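PDB 6FN6: fatty acid synthase 1, isoform A from Drosophila melanogaster, which probably carries out de novo synthesis of long-chain saturated fatty acids from acetyl-CoA and malonyl-CoA with NADPH, here represented by its dehydratase, enoylreductase and ketoreductase region. Local coordinates for residues V125-E137 / V960-W972. Sequence-based numbering, arbitrary orientation.
Sequences VAKELGTNDVYKE and VKTGYQGLMIRRW
D133 and K136 of helix 131-137 clasp the first turn of helix 963-972, the two axes inclined by 50°. D133 OD2 accepts a nearly straight bond from G130 N (2.9 Å) and a weak one from G963 N (3.0 Å), tying both helix starts to one oxygen; its OD1 rests on T962 CB. Without this carboxylate, as with an alanine here, G130 N and G963 N would probably lose their shared acceptor. G963 CA faces E128 O in a CA-H...O contact (3.3 Å), and L129 CD2 packs on L967 CB. The extended K136 chain crosses the Y964 ring, CE over one face (3.9 Å from the centroid), while M968 backs the other and E137 OE1 meets the edge. Bent at chi2 (63°), E137 reaches R971 from the opposite direction in a salt bridge, carboxylate and guanidinium planes 65° apart: NH1 meets OE1 from above the carboxylate plane (3.1 Å), and NH2 bonds OE2 weakly (3.0 Å). R141 and R188 also bind this carboxylate, and E939 takes Y964 OH. Farther out, K127 NZ bonds K961 O. Polar, charged and apolar groups thus dock the predicted C-terminal hotdog fold of the dehydratase onto the ketoreductase, and the arginines round E137 would favour its ionised form.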
ATOM      1  N   VAL A 125      41.684 -11.302  -2.082  1.00 39.77           N
ATOM      2  CA  VAL A 125      42.192 -10.023  -1.602  1.00 39.53           C
ATOM      3  C   VAL A 125      42.888 -10.210  -0.262  1.00 39.10           C
ATOM      4  O   VAL A 125      43.848  -9.510   0.050  1.00 39.75           O
ATOM      5  CB  VAL A 125      41.063  -8.975  -1.506  1.00 38.29           C
ATOM      6  CG1 VAL A 125      41.579  -7.668  -0.910  1.00 38.25           C
ATOM      7  CG2 VAL A 125      40.468  -8.724  -2.877  1.00 39.09           C
ATOM      8  N   ALA A 126      42.368 -11.130   0.540  1.00 38.16           N
ATOM      9  CA  ALA A 126      42.968 -11.463   1.825  1.00 38.00           C
ATOM     10  C   ALA A 126      42.726 -12.941   2.110  1.00 38.06           C
ATOM     11  O   ALA A 126      41.952 -13.591   1.408  1.00 37.99           O
ATOM     12  CB  ALA A 126      42.398 -10.594   2.932  1.00 36.66           C
ATOM     13  N   LYS A 127      43.385 -13.470   3.136  1.00 38.41           N
ATOM     14  CA  LYS A 127      43.255 -14.885   3.463  1.00 38.80           C
ATOM     15  C   LYS A 127      41.794 -15.234   3.718  1.00 37.39           C
ATOM     16  O   LYS A 127      41.028 -14.408   4.208  1.00 36.03           O
ATOM     17  CB  LYS A 127      44.107 -15.243   4.687  1.00 39.43           C
ATOM     18  CG  LYS A 127      44.130 -16.736   5.000  1.00 40.29           C
ATOM     19  CD  LYS A 127      45.233 -17.113   5.982  1.00 41.55           C
ATOM     20  CE  LYS A 127      45.414 -18.621   6.041  1.00 42.94           C
ATOM     21  NZ  LYS A 127      46.654 -19.010   6.759  1.00 44.67           N
ATOM     22  N   GLU A 128      41.411 -16.459   3.369  1.00 46.54           N
ATOM     23  CA  GLU A 128      40.053 -16.925   3.611  1.00 49.02           C
ATOM     24  C   GLU A 128      39.843 -17.145   5.100  1.00 45.32           C
ATOM     25  O   GLU A 128      40.800 -17.320   5.857  1.00 50.72           O
ATOM     26  CB  GLU A 128      39.765 -18.217   2.836  1.00 57.01           C
ATOM     27  CG  GLU A 128      40.324 -19.490   3.464  1.00 62.96           C
ATOM     28  CD  GLU A 128      39.849 -20.744   2.752  1.00 66.67           C
ATOM     29  OE1 GLU A 128      39.989 -21.847   3.327  1.00 68.54           O
ATOM     30  OE2 GLU A 128      39.323 -20.627   1.621  1.00 66.64           O
ATOM     31  N   LEU A 129      38.584 -17.130   5.517  1.00 38.16           N
ATOM     32  CA  LEU A 129      38.245 -17.339   6.913  1.00 36.47           C
ATOM     33  C   LEU A 129      37.945 -18.810   7.162  1.00 38.57           C
ATOM     34  O   LEU A 129      37.258 -19.457   6.370  1.00 40.22           O
ATOM     35  CB  LEU A 129      37.040 -16.484   7.315  1.00 34.83           C
ATOM     36  CG  LEU A 129      37.127 -14.983   7.036  1.00 33.07           C
ATOM     37  CD1 LEU A 129      35.777 -14.313   7.282  1.00 32.68           C
ATOM     38  CD2 LEU A 129      38.194 -14.346   7.896  1.00 33.53           C
ATOM     39  N   GLY A 130      38.482 -19.340   8.255  1.00 36.23           N
ATOM     40  CA  GLY A 130      38.133 -20.673   8.703  1.00 37.15           C
ATOM     41  C   GLY A 130      36.914 -20.631   9.600  1.00 36.18           C
ATOM     42  O   GLY A 130      36.410 -19.557   9.923  1.00 34.86           O
ATOM     43  N   THR A 131      36.445 -21.801  10.018  1.00 37.04           N
ATOM     44  CA  THR A 131      35.279 -21.874  10.886  1.00 36.41           C
ATOM     45  C   THR A 131      35.488 -21.056  12.159  1.00 36.05           C
ATOM     46  O   THR A 131      34.584 -20.355  12.605  1.00 37.75           O
ATOM     47  CB  THR A 131      34.945 -23.335  11.262  1.00 37.88           C
ATOM     48  OG1 THR A 131      33.879 -23.353  12.216  1.00 37.46           O
ATOM     49  CG2 THR A 131      36.162 -24.053  11.845  1.00 42.44           C
ATOM     50  N   ASN A 132      36.688 -21.118  12.726  1.00 37.18           N
ATOM     51  CA  ASN A 132      36.977 -20.401  13.964  1.00 37.28           C
ATOM     52  C   ASN A 132      37.108 -18.899  13.726  1.00 36.16           C
ATOM     53  O   ASN A 132      36.708 -18.096  14.568  1.00 35.58           O
ATOM     54  CB  ASN A 132      38.251 -20.949  14.610  1.00 41.95           C
ATOM     55  CG  ASN A 132      38.064 -22.344  15.174  1.00 45.03           C
ATOM     56  OD1 ASN A 132      37.005 -22.671  15.716  1.00 43.46           O
ATOM     57  ND2 ASN A 132      39.092 -23.178  15.047  1.00 47.20           N
ATOM     58  N   ASP A 133      37.670 -18.523  12.581  1.00 40.71           N
ATOM     59  CA  ASP A 133      37.768 -17.114  12.210  1.00 39.22           C
ATOM     60  C   ASP A 133      36.380 -16.497  12.086  1.00 39.43           C
ATOM     61  O   ASP A 133      36.118 -15.417  12.610  1.00 39.10           O
ATOM     62  CB  ASP A 133      38.523 -16.944  10.889  1.00 39.04           C
ATOM     63  CG  ASP A 133      39.948 -17.442  10.964  1.00 45.25           C
ATOM     64  OD1 ASP A 133      40.585 -17.270  12.026  1.00 48.15           O
ATOM     65  OD2 ASP A 133      40.433 -17.997   9.956  1.00 45.81           O
ATOM     66  N   VAL A 134      35.500 -17.194  11.375  1.00 41.75           N
ATOM     67  CA  VAL A 134      34.150 -16.712  11.123  1.00 37.56           C
ATOM     68  C   VAL A 134      33.411 -16.442  12.426  1.00 38.93           C
ATOM     69  O   VAL A 134      32.806 -15.387  12.594  1.00 42.13           O
ATOM     70  CB  VAL A 134      33.370 -17.713  10.250  1.00 37.25           C
ATOM     71  CG1 VAL A 134      31.875 -17.402  10.262  1.00 36.77           C
ATOM     72  CG2 VAL A 134      33.908 -17.713   8.835  1.00 37.18           C
ATOM     73  N   TYR A 135      33.445 -17.402  13.342  1.00 35.22           N
ATOM     74  CA  TYR A 135      32.615 -17.318  14.532  1.00 35.35           C
ATOM     75  C   TYR A 135      33.273 -16.482  15.627  1.00 38.08           C
ATOM     76  O   TYR A 135      32.616 -16.077  16.585  1.00 38.39           O
ATOM     77  CB  TYR A 135      32.270 -18.723  15.030  1.00 35.31           C
ATOM     78  CG  TYR A 135      31.254 -19.390  14.131  1.00 34.20           C
ATOM     79  CD1 TYR A 135      29.909 -19.051  14.206  1.00 33.94           C
ATOM     80  CD2 TYR A 135      31.639 -20.329  13.186  1.00 33.84           C
ATOM     81  CE1 TYR A 135      28.978 -19.639  13.375  1.00 31.92           C
ATOM     82  CE2 TYR A 135      30.717 -20.923  12.354  1.00 33.31           C
ATOM     83  CZ  TYR A 135      29.388 -20.572  12.448  1.00 32.49           C
ATOM     84  OH  TYR A 135      28.462 -21.167  11.622  1.00 32.99           O
ATOM     85  N   LYS A 136      34.571 -16.233  15.500  1.00 46.45           N
ATOM     86  CA  LYS A 136      35.211 -15.228  16.338  1.00 48.41           C
ATOM     87  C   LYS A 136      34.659 -13.857  15.951  1.00 48.37           C
ATOM     88  O   LYS A 136      34.305 -13.051  16.812  1.00 49.74           O
ATOM     89  CB  LYS A 136      36.734 -15.263  16.198  1.00 48.47           C
ATOM     90  CG  LYS A 136      37.413 -14.030  16.768  1.00 49.52           C
ATOM     91  CD  LYS A 136      38.915 -14.201  16.900  1.00 51.82           C
ATOM     92  CE  LYS A 136      39.508 -13.031  17.667  1.00 53.39           C
ATOM     93  NZ  LYS A 136      40.993 -13.019  17.643  1.00 55.20           N
ATOM     94  N   GLU A 137      34.593 -13.607  14.648  1.00 46.32           N
ATOM     95  CA  GLU A 137      34.042 -12.364  14.115  1.00 43.29           C
ATOM     96  C   GLU A 137      32.615 -12.158  14.616  1.00 42.64           C
ATOM     97  O   GLU A 137      32.270 -11.090  15.123  1.00 45.95           O
ATOM     98  CB  GLU A 137      34.073 -12.384  12.581  1.00 45.63           C
ATOM     99  CG  GLU A 137      33.242 -11.301  11.894  1.00 45.41           C
ATOM    100  CD  GLU A 137      33.734  -9.901  12.206  1.00 47.89           C
ATOM    101  OE1 GLU A 137      34.877  -9.766  12.696  1.00 52.61           O
ATOM    102  OE2 GLU A 137      32.983  -8.935  11.957  1.00 47.84           O
ATOM    103  N   VAL A 960      50.990 -13.442   9.283  1.00 43.73           N
ATOM    104  CA  VAL A 960      49.555 -13.694   9.212  1.00 41.11           C
ATOM    105  C   VAL A 960      49.299 -15.195   9.210  1.00 42.76           C
ATOM    106  O   VAL A 960      49.816 -15.919   8.359  1.00 44.65           O
ATOM    107  CB  VAL A 960      48.925 -13.026   7.970  1.00 38.30           C
ATOM    108  CG1 VAL A 960      47.425 -13.290   7.916  1.00 37.85           C
ATOM    109  CG2 VAL A 960      49.196 -11.533   7.973  1.00 37.44           C
ATOM    110  N   LYS A 961      48.493 -15.653  10.164  1.00 40.57           N
ATOM    111  CA  LYS A 961      48.229 -17.077  10.345  1.00 48.37           C
ATOM    112  C   LYS A 961      46.743 -17.378  10.200  1.00 44.43           C
ATOM    113  O   LYS A 961      46.363 -18.409   9.647  1.00 43.19           O
ATOM    114  CB  LYS A 961      48.719 -17.543  11.721  1.00 59.67           C
ATOM    115  CG  LYS A 961      48.404 -19.005  12.045  1.00 69.80           C
ATOM    116  CD  LYS A 961      48.745 -19.353  13.488  1.00 76.55           C
ATOM    117  CE  LYS A 961      48.224 -20.734  13.862  1.00 82.36           C
ATOM    118  NZ  LYS A 961      48.383 -21.022  15.313  1.00 85.26           N
ATOM    119  N   THR A 962      45.906 -16.478  10.707  1.00 48.39           N
ATOM    120  CA  THR A 962      44.462 -16.680  10.686  1.00 45.52           C
ATOM    121  C   THR A 962      43.766 -15.736   9.710  1.00 40.56           C
ATOM    122  O   THR A 962      44.241 -14.628   9.450  1.00 36.77           O
ATOM    123  CB  THR A 962      43.844 -16.481  12.089  1.00 48.95           C
ATOM    124  OG1 THR A 962      43.819 -15.084  12.413  1.00 48.48           O
ATOM    125  CG2 THR A 962      44.640 -17.234  13.147  1.00 50.71           C
ATOM    126  N   GLY A 963      42.638 -16.192   9.169  1.00 37.70           N
ATOM    127  CA  GLY A 963      41.813 -15.379   8.295  1.00 37.19           C
ATOM    128  C   GLY A 963      41.327 -14.126   8.999  1.00 35.69           C
ATOM    129  O   GLY A 963      41.219 -13.060   8.396  1.00 35.17           O
ATOM    130  N   TYR A 964      41.013 -14.259  10.282  1.00 35.15           N
ATOM    131  CA  TYR A 964      40.582 -13.118  11.076  1.00 34.33           C
ATOM    132  C   TYR A 964      41.630 -12.001  11.060  1.00 35.40           C
ATOM    133  O   TYR A 964      41.289 -10.820  10.956  1.00 35.39           O
ATOM    134  CB  TYR A 964      40.297 -13.538  12.516  1.00 33.67           C
ATOM    135  CG  TYR A 964      39.780 -12.405  13.362  1.00 32.60           C
ATOM    136  CD1 TYR A 964      38.471 -11.955  13.229  1.00 32.04           C
ATOM    137  CD2 TYR A 964      40.604 -11.762  14.276  1.00 32.04           C
ATOM    138  CE1 TYR A 964      37.995 -10.915  13.992  1.00 31.15           C
ATOM    139  CE2 TYR A 964      40.133 -10.716  15.044  1.00 33.22           C
ATOM    140  CZ  TYR A 964      38.827 -10.297  14.897  1.00 30.74           C
ATOM    141  OH  TYR A 964      38.349  -9.258  15.657  1.00 32.70           O
ATOM    142  N   GLN A 965      42.901 -12.377  11.186  1.00 36.36           N
ATOM    143  CA  GLN A 965      44.000 -11.420  11.102  1.00 35.83           C
ATOM    144  C   GLN A 965      43.947 -10.684   9.771  1.00 36.49           C
ATOM    145  O   GLN A 965      43.929  -9.456   9.730  1.00 37.17           O
ATOM    146  CB  GLN A 965      45.349 -12.125  11.262  1.00 37.96           C
ATOM    147  CG  GLN A 965      45.722 -12.444  12.701  1.00 39.80           C
ATOM    148  CD  GLN A 965      46.792 -13.515  12.799  1.00 40.52           C
ATOM    149  OE1 GLN A 965      47.355 -13.944  11.791  1.00 38.80           O
ATOM    150  NE2 GLN A 965      47.083 -13.946  14.019  1.00 42.99           N
ATOM    151  N   GLY A 966      43.945 -11.447   8.682  1.00 34.81           N
ATOM    152  CA  GLY A 966      43.867 -10.873   7.353  1.00 35.37           C
ATOM    153  C   GLY A 966      42.643  -9.988   7.191  1.00 34.62           C
ATOM    154  O   GLY A 966      42.688  -8.972   6.496  1.00 34.57           O
ATOM    155  N   LEU A 967      41.547 -10.380   7.836  1.00 35.54           N
ATOM    156  CA  LEU A 967      40.308  -9.613   7.789  1.00 33.97           C
ATOM    157  C   LEU A 967      40.495  -8.228   8.396  1.00 35.44           C
ATOM    158  O   LEU A 967      40.153  -7.217   7.782  1.00 36.79           O
ATOM    159  CB  LEU A 967      39.189 -10.359   8.522  1.00 33.84           C
ATOM    160  CG  LEU A 967      37.849  -9.630   8.677  1.00 33.72           C
ATOM    161  CD1 LEU A 967      37.287  -9.220   7.322  1.00 32.73           C
ATOM    162  CD2 LEU A 967      36.850 -10.499   9.430  1.00 32.03           C
ATOM    163  N   MET A 968      41.041  -8.186   9.606  1.00 32.93           N
ATOM    164  CA  MET A 968      41.231  -6.928  10.315  1.00 32.39           C
ATOM    165  C   MET A 968      42.189  -6.013   9.556  1.00 32.20           C
ATOM    166  O   MET A 968      41.989  -4.798   9.497  1.00 31.24           O
ATOM    167  CB  MET A 968      41.754  -7.188  11.728  1.00 35.94           C
ATOM    168  CG  MET A 968      40.741  -7.862  12.649  1.00 38.30           C
ATOM    169  SD  MET A 968      39.154  -7.002  12.756  1.00 41.21           S
ATOM    170  CE  MET A 968      39.674  -5.369  13.282  1.00 38.53           C
ATOM    171  N   ILE A 969      43.232  -6.598   8.981  1.00 34.51           N
ATOM    172  CA  ILE A 969      44.209  -5.825   8.228  1.00 35.91           C
ATOM    173  C   ILE A 969      43.521  -5.236   7.001  1.00 35.89           C
ATOM    174  O   ILE A 969      43.721  -4.067   6.671  1.00 34.87           O
ATOM    175  CB  ILE A 969      45.434  -6.692   7.846  1.00 37.43           C
ATOM    176  CG1 ILE A 969      46.170  -7.143   9.112  1.00 37.23           C
ATOM    177  CG2 ILE A 969      46.382  -5.926   6.921  1.00 36.00           C
ATOM    178  CD1 ILE A 969      47.209  -8.220   8.878  1.00 37.10           C
ATOM    179  N   ARG A 970      42.712  -6.050   6.330  1.00 34.44           N
ATOM    180  CA  ARG A 970      41.975  -5.592   5.159  1.00 34.02           C
ATOM    181  C   ARG A 970      41.058  -4.430   5.535  1.00 33.35           C
ATOM    182  O   ARG A 970      40.988  -3.426   4.828  1.00 32.94           O
ATOM    183  CB  ARG A 970      41.158  -6.731   4.544  1.00 34.11           C
ATOM    184  CG  ARG A 970      40.465  -6.339   3.249  1.00 38.85           C
ATOM    185  CD  ARG A 970      39.746  -7.504   2.591  1.00 41.89           C
ATOM    186  NE  ARG A 970      38.601  -7.965   3.372  1.00 42.46           N
ATOM    187  CZ  ARG A 970      37.430  -7.340   3.425  1.00 41.10           C
ATOM    188  NH1 ARG A 970      37.247  -6.204   2.765  1.00 40.93           N
ATOM    189  NH2 ARG A 970      36.444  -7.838   4.158  1.00 40.46           N
ATOM    190  N   ARG A 971      40.361  -4.572   6.658  1.00 33.63           N
ATOM    191  CA  ARG A 971      39.447  -3.537   7.121  1.00 37.27           C
ATOM    192  C   ARG A 971      40.189  -2.246   7.469  1.00 36.61           C
ATOM    193  O   ARG A 971      39.713  -1.151   7.162  1.00 36.56           O
ATOM    194  CB  ARG A 971      38.658  -4.036   8.333  1.00 45.29           C
ATOM    195  CG  ARG A 971      37.636  -5.114   8.002  1.00 52.96           C
ATOM    196  CD  ARG A 971      36.872  -5.562   9.238  1.00 61.87           C
ATOM    197  NE  ARG A 971      35.722  -6.399   8.900  1.00 72.53           N
ATOM    198  CZ  ARG A 971      35.103  -7.208   9.755  1.00 83.85           C
ATOM    199  NH1 ARG A 971      35.516  -7.302  11.012  1.00 88.17           N
ATOM    200  NH2 ARG A 971      34.066  -7.930   9.352  1.00 88.65           N
ATOM    201  N   TRP A 972      41.361  -2.371   8.088  1.00 41.45           N
ATOM    202  CA  TRP A 972      42.151  -1.200   8.457  1.00 41.20           C
ATOM    203  C   TRP A 972      42.711  -0.516   7.216  1.00 45.61           C
ATOM    204  O   TRP A 972      42.762   0.712   7.139  1.00 46.22           O
ATOM    205  CB  TRP A 972      43.290  -1.586   9.402  1.00 39.45           C
ATOM    206  CG  TRP A 972      42.825  -2.095  10.732  1.00 35.70           C
ATOM    207  CD1 TRP A 972      41.693  -1.734  11.401  1.00 34.54           C
ATOM    208  CD2 TRP A 972      43.479  -3.072  11.548  1.00 33.37           C
ATOM    209  NE1 TRP A 972      41.603  -2.423  12.585  1.00 34.51           N
ATOM    210  CE2 TRP A 972      42.688  -3.252  12.698  1.00 33.14           C
ATOM    211  CE3 TRP A 972      44.657  -3.811  11.418  1.00 33.94           C
ATOM    212  CZ2 TRP A 972      43.037  -4.139  13.713  1.00 32.98           C
ATOM    213  CZ3 TRP A 972      45.001  -4.689  12.424  1.00 33.85           C
ATOM    214  CH2 TRP A 972      44.195  -4.846  13.556  1.00 33.25           C
TER
HETATM  215  O   HOH W   1      40.599 -12.342   5.708  1.00 27.79           O
HETATM  216  O   HOH W   2      42.971 -14.519  15.190  1.00 23.90           O